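Local coordinates for protein glutathione S-Transferase (Caenorhabditis elegans, PDB 1YQ1) that probably catalyses the conjugation of glutathione to electrophilic substrates, as a sigma-class member of the glutathione S-transferase superfamily, at residues 5-10 and 32-37. Numbering follows the deposited sequence.
Sequences KLTYFF and VRMNPD
Thr7 pairs with Val32, Tyr8 with Arg33 and Phe9 with Met34 in parallel bridges, the axes of 5-9 and 32-34 lying 25° apart. With helix 16-25 connecting them, strands 4-9 and 30-34 form the beta-alpha-beta unit that opens the thioredoxin-like N-terminal domain of glutathione S-transferases. Strand 30-34 lies at the margin of the chain's sheet, and strand 54-57 flanks 4-9 on the other side.

Backbone hydrogen bonds set the register. Val32 N donates to Leu6 O at 2.8 Å, nearly straight at 168°, and Tyr8 N reaches Val32 O only weakly. Met34 N also donates to Tyr8 O, although the position of that oxygen is less sure.

On the face carrying Thr7 and Val32 the contact is mostly van der Waals. Both project in the same direction, flank to flank, Thr7 OG1 against Val32 CB at 4.0 Å. With chi1 at -49°, Thr7 CG2 stands anti to its own nitrogen and meets Met34 CG at 3.7 Å. On the opposite face, Arg19 of the helix touches Tyr8 and Arg33.

Where the strands run out, two CH-pi contacts join them to the following loops. Pro36 CB sits over a face of the Phe9 ring, 4.2 Å from its centroid. Phe10 receives Arg33 CB over one face, also 4.2 Å from the centroid, while Pro36 CD lies at the ring edge, 3.9 Å from Phe10 CD2.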
loop_
_atom_site.group_PDB
_atom_site.type_symbol
_atom_site.label_atom_id
_atom_site.label_comp_id
_atom_site.label_asym_id
_atom_site.label_seq_id
_atom_site.Cartn_x
_atom_site.Cartn_y
_atom_site.Cartn_z
ATOM N N LYS A 5 -21.685 5.684 -1.537
ATOM C CA LYS A 5 -21.578 4.845 -2.724
ATOM C C LYS A 5 -20.190 4.243 -2.881
ATOM O O LYS A 5 -19.186 4.842 -2.490
ATOM C CB LYS A 5 -21.861 5.640 -3.999
ATOM C CG LYS A 5 -23.168 6.394 -4.052
ATOM C CD LYS A 5 -23.763 6.337 -5.469
ATOM C CE LYS A 5 -22.715 6.478 -6.594
ATOM N NZ LYS A 5 -22.087 7.837 -6.694
ATOM N N LEU A 6 -20.148 3.048 -3.460
ATOM C CA LEU A 6 -18.893 2.374 -3.758
ATOM C C LEU A 6 -19.010 1.988 -5.225
ATOM O O LEU A 6 -19.953 1.299 -5.616
ATOM C CB LEU A 6 -18.688 1.106 -2.917
ATOM C CG LEU A 6 -17.448 0.283 -3.337
ATOM C CD1 LEU A 6 -16.175 1.080 -3.090
ATOM C CD2 LEU A 6 -17.379 -1.026 -2.569
ATOM N N THR A 7 -18.072 2.454 -6.040
ATOM C CA THR A 7 -18.087 2.129 -7.456
ATOM C C THR A 7 -17.004 1.083 -7.656
ATOM O O THR A 7 -15.868 1.281 -7.220
ATOM C CB THR A 7 -17.779 3.369 -8.308
ATOM O OG1 THR A 7 -18.600 4.462 -7.877
ATOM C CG2 THR A 7 -18.077 3.095 -9.761
ATOM N N TYR A 8 -17.359 -0.033 -8.291
ATOM C CA TYR A 8 -16.407 -1.119 -8.529
ATOM C C TYR A 8 -17.039 -2.220 -9.387
ATOM O O TYR A 8 -18.230 -2.198 -9.633
ATOM C CB TYR A 8 -15.934 -1.701 -7.193
ATOM C CG TYR A 8 -14.762 -2.637 -7.329
ATOM C CD1 TYR A 8 -13.491 -2.156 -7.651
ATOM C CD2 TYR A 8 -14.932 -4.010 -7.184
ATOM C CE1 TYR A 8 -12.417 -3.029 -7.829
ATOM C CE2 TYR A 8 -13.869 -4.890 -7.362
ATOM C CZ TYR A 8 -12.621 -4.394 -7.687
ATOM O OH TYR A 8 -11.600 -5.280 -7.908
ATOM N N PHE A 9 -16.248 -3.194 -9.815
ATOM C CA PHE A 9 -16.747 -4.252 -10.685
ATOM C C PHE A 9 -17.582 -5.355 -10.064
ATOM O O PHE A 9 -17.608 -5.531 -8.855
ATOM C CB PHE A 9 -15.584 -4.878 -11.431
ATOM C CG PHE A 9 -14.660 -3.875 -12.038
ATOM C CD1 PHE A 9 -15.150 -2.890 -12.888
ATOM C CD2 PHE A 9 -13.301 -3.892 -11.738
ATOM C CE1 PHE A 9 -14.308 -1.931 -13.430
ATOM C CE2 PHE A 9 -12.445 -2.936 -12.275
ATOM C CZ PHE A 9 -12.955 -1.953 -13.125
ATOM N N PHE A 10 -18.258 -6.109 -10.924
ATOM C CA PHE A 10 -19.133 -7.201 -10.509
ATOM C C PHE A 10 -18.448 -8.203 -9.587
ATOM O O PHE A 10 -19.096 -8.787 -8.719
ATOM C CB PHE A 10 -19.686 -7.958 -11.738
ATOM C CG PHE A 10 -20.661 -7.148 -12.594
ATOM C CD1 PHE A 10 -22.016 -7.078 -12.265
ATOM C CD2 PHE A 10 -20.222 -6.460 -13.729
ATOM C CE1 PHE A 10 -22.906 -6.341 -13.047
ATOM C CE2 PHE A 10 -21.114 -5.722 -14.513
ATOM C CZ PHE A 10 -22.449 -5.664 -14.170
ATOM N N VAL A 32 -22.267 0.512 -6.965
ATOM C CA VAL A 32 -22.356 0.832 -8.378
ATOM C C VAL A 32 -21.454 -0.119 -9.160
ATOM O O VAL A 32 -20.406 0.283 -9.648
ATOM C CB VAL A 32 -21.905 2.279 -8.653
ATOM C CG1 VAL A 32 -22.097 2.607 -10.102
ATOM C CG2 VAL A 32 -22.690 3.248 -7.788
ATOM N N ARG A 33 -21.853 -1.384 -9.259
ATOM C CA ARG A 33 -21.064 -2.358 -10.002
ATOM C C ARG A 33 -20.793 -1.820 -11.393
ATOM O O ARG A 33 -21.700 -1.345 -12.069
ATOM C CB ARG A 33 -21.800 -3.693 -10.137
ATOM C CG ARG A 33 -21.338 -4.768 -9.187
ATOM C CD ARG A 33 -21.674 -4.389 -7.760
ATOM N NE ARG A 33 -23.116 -4.289 -7.536
ATOM C CZ ARG A 33 -23.968 -5.308 -7.638
ATOM N NH1 ARG A 33 -23.528 -6.519 -7.963
ATOM N NH2 ARG A 33 -25.262 -5.116 -7.417
HETATM N N MSE A 34 -19.535 -1.900 -11.811
HETATM C CA MSE A 34 -19.124 -1.442 -13.126
HETATM C C MSE A 34 -18.760 -2.618 -14.002
HETATM O O MSE A 34 -18.252 -3.632 -13.532
HETATM C CB MSE A 34 -17.928 -0.501 -13.018
HETATM C CG MSE A 34 -18.315 0.923 -12.698
HETATM SE SE MSE A 34 -19.550 1.595 -14.024
HETATM C CE MSE A 34 -21.186 1.503 -13.002
ATOM N N ASN A 35 -19.016 -2.477 -15.291
ATOM C CA ASN A 35 -18.718 -3.545 -16.217
ATOM C C ASN A 35 -17.256 -3.493 -16.641
ATOM O O ASN A 35 -16.821 -2.572 -17.333
ATOM C CB ASN A 35 -19.631 -3.438 -17.434
ATOM C CG ASN A 35 -19.869 -4.770 -18.093
ATOM O OD1 ASN A 35 -20.577 -4.856 -19.092
ATOM N ND2 ASN A 35 -19.281 -5.826 -17.535
ATOM N N PRO A 36 -16.468 -4.482 -16.212
ATOM C CA PRO A 36 -15.056 -4.504 -16.581
ATOM C C PRO A 36 -14.945 -4.755 -18.082
ATOM O O PRO A 36 -13.953 -4.401 -18.722
ATOM C CB PRO A 36 -14.512 -5.654 -15.750
ATOM C CG PRO A 36 -15.679 -6.596 -15.725
ATOM C CD PRO A 36 -16.830 -5.677 -15.435
ATOM N N ASP A 37 -15.989 -5.365 -18.634
ATOM C CA ASP A 37 -16.058 -5.684 -20.054
ATOM C C ASP A 37 -16.898 -4.663 -20.797
ATOM O O ASP A 37 -17.513 -4.994 -21.802
ATOM C CB ASP A 37 -16.686 -7.063 -20.247
ATOM C CG ASP A 37 -15.737 -8.193 -19.911
ATOM O OD1 ASP A 37 -14.508 -8.017 -20.057
ATOM O OD2 ASP A 37 -16.229 -9.271 -19.515
#